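Local structure of AlkZ (Streptomyces sahachiroi, 5UUJ) at residues Q43-S46 against V47-N51; N65-V68 against A69-S72; G114-P117 against R118-D121; E225-D228 against R229-S232. The protein belongs to the AlkZ-like DNA glycosylase family, whose members are built from winged-helix-type helix-turn-helix units. All blocks are in the same frame, centred on the assembly; numbering follows the deposited sequence.

Interaction 1 (Q43-S46 against V47-N51)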
loop_
_atom_site.group_PDB
_atom_site.type_symbol
_atom_site.label_atom_id
_atom_site.label_comp_id
_atom_site.label_asym_id
_atom_site.label_seq_id
_atom_site.Cartn_x
_atom_site.Cartn_y
_atom_site.Cartn_z
ATOM N N GLN A 43 -7.603 1.833 -3.932
ATOM C CA GLN A 43 -8.954 1.371 -4.222
ATOM C C GLN A 43 -9.901 2.566 -4.260
ATOM O O GLN A 43 -10.798 2.633 -5.099
ATOM C CB GLN A 43 -9.422 0.345 -3.188
ATOM C CG GLN A 43 -10.796 -0.239 -3.482
ATOM C CD GLN A 43 -10.902 -0.815 -4.885
ATOM O OE1 GLN A 43 -10.177 -1.743 -5.244
ATOM N NE2 GLN A 43 -11.806 -0.261 -5.686
ATOM N N VAL A 44 -9.692 3.499 -3.337
ATOM C CA VAL A 44 -10.351 4.798 -3.378
ATOM C C VAL A 44 -9.342 5.800 -3.934
ATOM O O VAL A 44 -8.391 6.178 -3.252
ATOM C CB VAL A 44 -10.845 5.241 -1.988
ATOM C CG1 VAL A 44 -11.607 6.556 -2.087
ATOM C CG2 VAL A 44 -11.723 4.160 -1.365
ATOM N N TRP A 45 -9.549 6.214 -5.180
ATOM C CA TRP A 45 -8.544 6.987 -5.901
ATOM C C TRP A 45 -8.264 8.334 -5.247
ATOM O O TRP A 45 -7.107 8.737 -5.133
ATOM C CB TRP A 45 -8.972 7.203 -7.354
ATOM C CG TRP A 45 -7.916 7.881 -8.155
ATOM C CD1 TRP A 45 -7.984 9.116 -8.725
ATOM C CD2 TRP A 45 -6.613 7.372 -8.454
ATOM N NE1 TRP A 45 -6.808 9.405 -9.371
ATOM C CE2 TRP A 45 -5.948 8.351 -9.219
ATOM C CE3 TRP A 45 -5.943 6.181 -8.150
ATOM C CZ2 TRP A 45 -4.648 8.176 -9.687
ATOM C CZ3 TRP A 45 -4.653 6.010 -8.616
ATOM C CH2 TRP A 45 -4.019 7.001 -9.376
ATOM N N SER A 46 -9.317 9.022 -4.817
ATOM C CA SER A 46 -9.171 10.342 -4.213
ATOM C C SER A 46 -8.293 10.277 -2.970
ATOM O O SER A 46 -7.574 11.226 -2.658
ATOM C CB SER A 46 -10.541 10.929 -3.863
ATOM O OG SER A 46 -11.262 10.083 -2.985
ATOM N N VAL A 47 -8.346 9.149 -2.272
ATOM C CA VAL A 47 -7.543 8.947 -1.075
ATOM C C VAL A 47 -6.066 8.728 -1.428
ATOM O O VAL A 47 -5.177 9.199 -0.720
ATOM C CB VAL A 47 -8.083 7.757 -0.259
ATOM C CG1 VAL A 47 -7.115 7.357 0.841
ATOM C CG2 VAL A 47 -9.438 8.113 0.336
ATOM N N ALA A 48 -5.808 8.019 -2.523
ATOM C CA ALA A 48 -4.439 7.780 -2.967
ATOM C C ALA A 48 -3.775 9.087 -3.394
ATOM O O ALA A 48 -2.599 9.320 -3.108
ATOM C CB ALA A 48 -4.415 6.779 -4.107
ATOM N N GLU A 49 -4.536 9.932 -4.085
ATOM C CA GLU A 49 -4.054 11.243 -4.500
ATOM C C GLU A 49 -3.654 12.085 -3.296
ATOM O O GLU A 49 -2.604 12.727 -3.292
ATOM C CB GLU A 49 -5.126 11.981 -5.302
ATOM C CG GLU A 49 -5.485 11.338 -6.626
ATOM C CD GLU A 49 -6.627 12.055 -7.312
ATOM O OE1 GLU A 49 -6.486 12.406 -8.502
ATOM O OE2 GLU A 49 -7.670 12.275 -6.658
ATOM N N LEU A 50 -4.507 12.076 -2.275
ATOM C CA LEU A 50 -4.301 12.892 -1.086
ATOM C C LEU A 50 -3.038 12.485 -0.339
ATOM O O LEU A 50 -2.264 13.336 0.091
ATOM C CB LEU A 50 -5.515 12.791 -0.158
ATOM C CG LEU A 50 -5.465 13.616 1.128
ATOM C CD1 LEU A 50 -5.462 15.107 0.816
ATOM C CD2 LEU A 50 -6.629 13.256 2.038
ATOM N N ASN A 51 -2.825 11.182 -0.193
ATOM C CA ASN A 51 -1.705 10.683 0.598
ATOM C C ASN A 51 -0.350 10.970 -0.044
ATOM O O ASN A 51 0.659 11.100 0.651
ATOM C CB ASN A 51 -1.867 9.187 0.845
ATOM C CG ASN A 51 -3.038 8.876 1.766
ATOM O OD1 ASN A 51 -3.466 9.725 2.556
ATOM N ND2 ASN A 51 -3.560 7.657 1.673
#
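E49 N reaches back one helical turn to W45 O, a hydrogen bond of 3.0 Å with an N-H...O angle of 165°. Next to it L50 N bonds to S46 O, and A48 N bonds to V44 O; V47 N adds a weak second donor to V44 O. Among the side chains, W45 and E49 cross at about a right angle. With CG of E49 anti to its own carbonyl carbon (chi1 -65°), the chain passes over one face of the indole, CG sitting 4.0 Å from the centroid of the five-membered ring of W45 in a CH-pi contact. The polar ends find their main partners outside this turn: W45 NE1 bonds to N65 OD1, while E49 OE2 makes a salt bridge with R61, and K75 adds a cation-pi contact to the indole. Farther out, V44 CG1 packs on V47 CG2 at 3.6 Å, and W45 CE3 lies more loosely, 4.4 Å from A48 CB. This is the first turn of helix 45-53, with V44 as N-cap residue and a tryptophan-glutamate pair one turn apart facing helix 62-69.

Interaction 2 (N65-V68 against A69-S72)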
loop_
_atom_site.group_PDB
_atom_site.type_symbol
_atom_site.label_atom_id
_atom_site.label_comp_id
_atom_site.label_asym_id
_atom_site.label_seq_id
_atom_site.Cartn_x
_atom_site.Cartn_y
_atom_site.Cartn_z
ATOM N N ASN A 65 -2.100 11.638 -11.116
ATOM C CA ASN A 65 -2.749 11.469 -12.414
ATOM C C ASN A 65 -1.789 11.680 -13.583
ATOM O O ASN A 65 -1.861 10.963 -14.579
ATOM C CB ASN A 65 -3.937 12.428 -12.552
ATOM C CG ASN A 65 -5.148 11.988 -11.743
ATOM O OD1 ASN A 65 -5.332 10.803 -11.462
ATOM N ND2 ASN A 65 -5.985 12.948 -11.370
ATOM N N ARG A 66 -0.893 12.657 -13.467
ATOM C CA ARG A 66 0.054 12.940 -14.549
ATOM C C ARG A 66 1.045 11.791 -14.721
ATOM O O ARG A 66 1.369 11.399 -15.843
ATOM C CB ARG A 66 0.819 14.245 -14.295
ATOM C CG ARG A 66 -0.031 15.509 -14.382
ATOM C CD ARG A 66 0.837 16.763 -14.477
ATOM N NE ARG A 66 1.903 16.787 -13.474
ATOM C CZ ARG A 66 1.808 17.364 -12.277
ATOM N NH1 ARG A 66 0.692 17.978 -11.905
ATOM N NH2 ARG A 66 2.836 17.326 -11.442
ATOM N N GLU A 67 1.520 11.251 -13.607
ATOM C CA GLU A 67 2.528 10.199 -13.649
ATOM C C GLU A 67 1.905 8.838 -13.973
ATOM O O GLU A 67 2.591 7.933 -14.444
ATOM C CB GLU A 67 3.302 10.169 -12.326
ATOM C CG GLU A 67 4.229 11.385 -12.187
ATOM C CD GLU A 67 5.078 11.382 -10.932
ATOM O OE1 GLU A 67 5.826 10.405 -10.710
ATOM O OE2 GLU A 67 5.010 12.376 -10.174
ATOM N N VAL A 68 0.602 8.703 -13.746
ATOM C CA VAL A 68 -0.134 7.540 -14.233
ATOM C C VAL A 68 -0.294 7.677 -15.745
ATOM O O VAL A 68 -0.183 6.698 -16.482
ATOM C CB VAL A 68 -1.521 7.403 -13.548
ATOM C CG1 VAL A 68 -2.438 6.447 -14.315
ATOM C CG2 VAL A 68 -1.359 6.927 -12.109
ATOM N N ALA A 69 -0.530 8.905 -16.199
ATOM C CA ALA A 69 -0.747 9.170 -17.617
ATOM C C ALA A 69 0.517 8.940 -18.443
ATOM O O ALA A 69 0.442 8.372 -19.532
ATOM C CB ALA A 69 -1.254 10.590 -17.821
ATOM N N ASP A 70 1.671 9.377 -17.936
ATOM C CA ASP A 70 2.930 9.186 -18.662
ATOM C C ASP A 70 3.566 7.837 -18.314
ATOM O O ASP A 70 4.727 7.587 -18.635
ATOM C CB ASP A 70 3.917 10.344 -18.397
ATOM C CG ASP A 70 4.348 10.461 -16.935
ATOM O OD1 ASP A 70 4.443 9.436 -16.227
ATOM O OD2 ASP A 70 4.623 11.602 -16.498
ATOM N N LEU A 71 2.791 6.984 -17.647
ATOM C CA LEU A 71 3.144 5.583 -17.427
ATOM C C LEU A 71 4.385 5.396 -16.557
ATOM O O LEU A 71 5.118 4.418 -16.717
ATOM C CB LEU A 71 3.347 4.873 -18.770
ATOM C CG LEU A 71 2.180 4.981 -19.758
ATOM C CD1 LEU A 71 2.554 4.366 -21.099
ATOM C CD2 LEU A 71 0.922 4.325 -19.201
ATOM N N SER A 72 4.616 6.325 -15.633
ATOM C CA SER A 72 5.668 6.150 -14.635
ATOM C C SER A 72 5.086 5.512 -13.369
ATOM O O SER A 72 5.820 5.184 -12.439
ATOM C CB SER A 72 6.355 7.485 -14.312
ATOM O OG SER A 72 5.427 8.472 -13.904
#
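A69, E67 and V68 account for most of the contact, and each meets the helix end in a different way. A69 still belongs to helix 62-69: its N bonds to N65 O at 2.9 Å, and its methyl rests on backbone oxygens, with CB 3.3 Å from N65 O and nearly as close to R66 O. One residue on, D70 N takes R66 O as the last regular bond of this run.

E67 gives the turn its acceptor. Its carbonyl oxygen receives S72 N at 2.8 Å, although the N-H...O angle is only 136°. The hydroxyl of S72 stands beside the same group, OG lying 2.9 Å from E67 O and 2.7 Å from D70 OD1; its single proton could serve either oxygen. Both side chains turn back to this spot: S72 OG sits between its own N and carbonyl carbon (chi1 55°), and so does CG of D70. The E67 side chain meets the hydroxyl at its root, CB 3.1 Å from S72 OG, while its carboxylate bonds to S31 and the backbone N of A30.

V68 supplies the inner bond, a weak one of 3.2 Å from L71 N to V68 O. L71, with positive phi, is the C' residue of a Schellman motif, and its side chain packs on helix 190-194.

Chemically, S72 N holds the E67 carbonyl at the helix C terminus, and the hydroxyl proton can ease either E67 O or D70 OD1, but not both fully. The D70 carboxylate stands close to that carbonyl end, which probably disfavours its negative charge somewhat; a weak bond from S72 N could offset part of the cost.

Interaction 3 (G114-P117 against R118-D121)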
loop_
_atom_site.group_PDB
_atom_site.type_symbol
_atom_site.label_atom_id
_atom_site.label_comp_id
_atom_site.label_asym_id
_atom_site.label_seq_id
_atom_site.Cartn_x
_atom_site.Cartn_y
_atom_site.Cartn_z
ATOM N N GLY A 114 -15.089 -20.816 -8.159
ATOM C CA GLY A 114 -15.582 -21.683 -9.216
ATOM C C GLY A 114 -14.551 -21.899 -10.312
ATOM O O GLY A 114 -14.896 -22.291 -11.428
ATOM N N VAL A 115 -13.287 -21.645 -9.987
ATOM C CA VAL A 115 -12.185 -21.793 -10.937
ATOM C C VAL A 115 -11.094 -22.678 -10.339
ATOM O O VAL A 115 -10.612 -22.418 -9.236
ATOM C CB VAL A 115 -11.575 -20.426 -11.321
ATOM C CG1 VAL A 115 -10.587 -20.580 -12.473
ATOM C CG2 VAL A 115 -12.668 -19.442 -11.693
ATOM N N THR A 116 -10.704 -23.718 -11.066
ATOM C CA THR A 116 -9.689 -24.644 -10.580
ATOM C C THR A 116 -8.288 -24.067 -10.794
ATOM O O THR A 116 -8.119 -23.125 -11.564
ATOM C CB THR A 116 -9.788 -26.009 -11.284
ATOM O OG1 THR A 116 -9.374 -25.881 -12.649
ATOM C CG2 THR A 116 -11.214 -26.544 -11.225
ATOM N N PRO A 117 -7.279 -24.626 -10.103
ATOM C CA PRO A 117 -5.890 -24.200 -10.319
ATOM C C PRO A 117 -5.439 -24.403 -11.765
ATOM O O PRO A 117 -4.718 -23.562 -12.307
ATOM C CB PRO A 117 -5.093 -25.095 -9.364
ATOM C CG PRO A 117 -6.064 -25.476 -8.303
ATOM C CD PRO A 117 -7.390 -25.590 -8.995
ATOM N N ARG A 118 -5.856 -25.507 -12.374
ATOM C CA ARG A 118 -5.546 -25.760 -13.777
ATOM C C ARG A 118 -6.089 -24.624 -14.632
ATOM O O ARG A 118 -5.408 -24.120 -15.528
ATOM C CB ARG A 118 -6.134 -27.096 -14.238
ATOM C CG ARG A 118 -5.856 -27.436 -15.699
ATOM C CD ARG A 118 -4.410 -27.846 -15.915
ATOM N NE ARG A 118 -4.008 -27.733 -17.317
ATOM C CZ ARG A 118 -3.374 -26.686 -17.845
ATOM N NH1 ARG A 118 -3.050 -25.639 -17.094
ATOM N NH2 ARG A 118 -3.058 -26.686 -19.133
ATOM N N GLN A 119 -7.319 -24.220 -14.340
ATOM C CA GLN A 119 -7.985 -23.172 -15.099
ATOM C C GLN A 119 -7.369 -21.794 -14.863
ATOM O O GLN A 119 -7.398 -20.945 -15.748
ATOM C CB GLN A 119 -9.471 -23.146 -14.757
ATOM C CG GLN A 119 -10.261 -24.247 -15.432
ATOM C CD GLN A 119 -11.666 -24.367 -14.889
ATOM O OE1 GLN A 119 -11.915 -24.104 -13.713
ATOM N NE2 GLN A 119 -12.598 -24.766 -15.746
ATOM N N VAL A 120 -6.824 -21.567 -13.672
ATOM C CA VAL A 120 -6.138 -20.307 -13.393
ATOM C C VAL A 120 -4.912 -20.194 -14.299
ATOM O O VAL A 120 -4.642 -19.131 -14.854
ATOM C CB VAL A 120 -5.724 -20.191 -11.906
ATOM C CG1 VAL A 120 -4.776 -19.016 -11.684
ATOM C CG2 VAL A 120 -6.953 -20.031 -11.027
ATOM N N ASP A 121 -4.186 -21.297 -14.462
ATOM C CA ASP A 121 -3.021 -21.318 -15.341
ATOM C C ASP A 121 -3.424 -21.027 -16.781
ATOM O O ASP A 121 -2.767 -20.247 -17.470
ATOM C CB ASP A 121 -2.303 -22.670 -15.270
ATOM C CG ASP A 121 -1.603 -22.898 -13.944
ATOM O OD1 ASP A 121 -1.468 -21.938 -13.152
ATOM O OD2 ASP A 121 -1.174 -24.047 -13.699
HETATM O O HOH W 1 -2.578 -22.466 -10.586
#
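G114 leaves helix 107-113 with positive phi and brings the chain round to V115, which meets the new helix with one branch: V115 CG1 touches Q119 CB at 3.6 Å and V120 CG2 at 3.9 Å. The two valines cross at about a right angle, and V165 and P168 of helix 162-172 pack against them.

T116 is the N-cap. Its OG1 accepts from Q119 N at 3.1 Å, while Q119 OE1 in turn accepts T116 N at 2.9 Å. That second bond is almost perfectly straight, 178° at the hydrogen, and enters in the amide plane on a lone pair of OE1. Q119 can do this because CG is anti to its carbonyl carbon (chi1 -77°), which turns the extended chain back under the cap. A weak bond of 3.3 Å runs from T116 OG1 to the same OE1, and V120 N bonds to T116 O.

P117 opens the helix. P117 O takes D121 N at 3.2 Å and also a water that donates to D121 OD1, an oxygen with a salt bridge to R172.

The reciprocal bonds form a capping box: a hydroxyl satisfies a first-turn N-H, and the amide oxygen of Q119 takes one straight strong bond and one weak one, which should hold the glutamine end in its rotation.

Interaction 4 (E225-D228 against R229-S232)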
loop_
_atom_site.group_PDB
_atom_site.type_symbol
_atom_site.label_atom_id
_atom_site.label_comp_id
_atom_site.label_asym_id
_atom_site.label_seq_id
_atom_site.Cartn_x
_atom_site.Cartn_y
_atom_site.Cartn_z
ATOM N N GLU A 225 6.694 -11.283 11.657
ATOM C CA GLU A 225 5.237 -11.380 11.697
ATOM C C GLU A 225 4.585 -10.124 11.133
ATOM O O GLU A 225 3.634 -10.197 10.353
ATOM C CB GLU A 225 4.756 -11.614 13.133
ATOM C CG GLU A 225 3.241 -11.669 13.277
ATOM C CD GLU A 225 2.793 -12.050 14.676
ATOM O OE1 GLU A 225 3.658 -12.197 15.566
ATOM O OE2 GLU A 225 1.569 -12.202 14.886
ATOM N N THR A 226 5.106 -8.974 11.540
ATOM C CA THR A 226 4.588 -7.687 11.098
ATOM C C THR A 226 4.768 -7.524 9.592
ATOM O O THR A 226 3.884 -7.007 8.906
ATOM C CB THR A 226 5.285 -6.535 11.839
ATOM O OG1 THR A 226 4.956 -6.606 13.232
ATOM C CG2 THR A 226 4.859 -5.182 11.289
ATOM N N PHE A 227 5.908 -7.977 9.081
ATOM C CA PHE A 227 6.187 -7.897 7.655
ATOM C C PHE A 227 5.177 -8.700 6.837
ATOM O O PHE A 227 4.618 -8.197 5.861
ATOM C CB PHE A 227 7.600 -8.393 7.355
ATOM C CG PHE A 227 7.859 -8.620 5.894
ATOM C CD1 PHE A 227 8.111 -7.555 5.048
ATOM C CD2 PHE A 227 7.838 -9.899 5.365
ATOM C CE1 PHE A 227 8.345 -7.760 3.703
ATOM C CE2 PHE A 227 8.073 -10.111 4.018
ATOM C CZ PHE A 227 8.327 -9.038 3.188
ATOM N N ASP A 228 4.941 -9.944 7.241
ATOM C CA ASP A 228 4.083 -10.838 6.472
ATOM C C ASP A 228 2.610 -10.479 6.674
ATOM O O ASP A 228 1.769 -10.815 5.843
ATOM C CB ASP A 228 4.343 -12.298 6.858
ATOM C CG ASP A 228 3.790 -13.286 5.836
ATOM O OD1 ASP A 228 3.790 -12.969 4.628
ATOM O OD2 ASP A 228 3.367 -14.387 6.240
ATOM N N ARG A 229 2.302 -9.792 7.770
ATOM C CA ARG A 229 0.953 -9.271 7.970
ATOM C C ARG A 229 0.660 -8.184 6.939
ATOM O O ARG A 229 -0.402 -8.170 6.315
ATOM C CB ARG A 229 0.769 -8.710 9.381
ATOM C CG ARG A 229 -0.632 -8.144 9.608
ATOM C CD ARG A 229 -0.928 -7.893 11.068
ATOM N NE ARG A 229 -0.186 -6.743 11.582
ATOM C CZ ARG A 229 0.526 -6.734 12.708
ATOM N NH1 ARG A 229 0.613 -7.818 13.471
ATOM N NH2 ARG A 229 1.158 -5.627 13.074
ATOM N N TRP A 230 1.611 -7.271 6.772
ATOM C CA TRP A 230 1.519 -6.242 5.743
ATOM C C TRP A 230 1.473 -6.866 4.349
ATOM O O TRP A 230 0.655 -6.481 3.515
ATOM C CB TRP A 230 2.703 -5.278 5.850
ATOM C CG TRP A 230 2.914 -4.448 4.628
ATOM C CD1 TRP A 230 2.247 -3.307 4.284
ATOM C CD2 TRP A 230 3.866 -4.686 3.583
ATOM N NE1 TRP A 230 2.721 -2.824 3.089
ATOM C CE2 TRP A 230 3.715 -3.651 2.638
ATOM C CE3 TRP A 230 4.830 -5.674 3.354
ATOM C CZ2 TRP A 230 4.490 -3.575 1.483
ATOM C CZ3 TRP A 230 5.600 -5.596 2.208
ATOM C CH2 TRP A 230 5.425 -4.554 1.286
ATOM N N LEU A 231 2.343 -7.841 4.113
ATOM C CA LEU A 231 2.468 -8.456 2.798
ATOM C C LEU A 231 1.220 -9.230 2.388
ATOM O O LEU A 231 0.698 -9.032 1.291
ATOM C CB LEU A 231 3.677 -9.396 2.764
ATOM C CG LEU A 231 3.978 -10.057 1.414
ATOM C CD1 LEU A 231 4.495 -9.037 0.405
ATOM C CD2 LEU A 231 4.971 -11.196 1.583
ATOM N N SER A 232 0.744 -10.111 3.264
ATOM C CA SER A 232 -0.249 -11.105 2.864
ATOM C C SER A 232 -1.177 -11.562 3.985
ATOM O O SER A 232 -1.780 -12.628 3.884
ATOM C CB SER A 232 0.469 -12.325 2.295
ATOM O OG SER A 232 1.171 -13.006 3.317
HETATM O O HOH W 2 -0.219 -10.897 12.680
#
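F227 and W230 lean on each other obliquely, their ring planes at 45° with centroids 5.8 Å apart, so that F227 CE1 comes to 3.8 Å from W230 CZ3. L231 instead runs alongside F227, pointing the same way, and its CD2 meets F227 CE2 at 4.1 Å. The edge of the indole, near its plane, faces F227 O, the carbonyl that also accepts L231 N.

Beyond the aromatic pair, D228 and S232 are joined twice. S232 N bonds to D228 O, and S232 OG donates to D228 OD1 at 2.9 Å, approaching from above the carboxylate plane. D228 reaches it with CG anti to the backbone N (chi1 -164°), while T236 is a further partner of the same oxygen.

R229 bends at chi3 (72°) and lays one guanidinium face over T226 CA. A water in the plane of that group bridges R229 NH1 to E225 OE2, 3.3 Å and 3.1 Å away, while R229 NH2 bonds to P294 O.

Helix 224-232 thus sends its aromatic side against helix 204-219, where Y215 meets F227 edge-to-face and V211 touches both side chains. L231 packs on L97 and M98 of helix 91-100, and W230 reaches Y94 there.

Overall arrangement
All four contacts are local and follow one another along the chain, none nested in or crossing another. Interaction 1 starts helix 45-53 and interaction 2 ends helix 62-69, the next helix in the chain; the two meet directly through W45 and E49 with N65, and W45 with V68. Interaction 3 closes the turn from helix 107-113 into helix 117-130 and stands apart, its centre about 33 Å from those of interactions 1 and 2. Interaction 4 lies within helix 224-232, on the opposite side of the chain's centre from interactions 1 and 2, and joins two earlier helices of the chain. About 16 Å separates the nearest atoms of interactions 3 and 4.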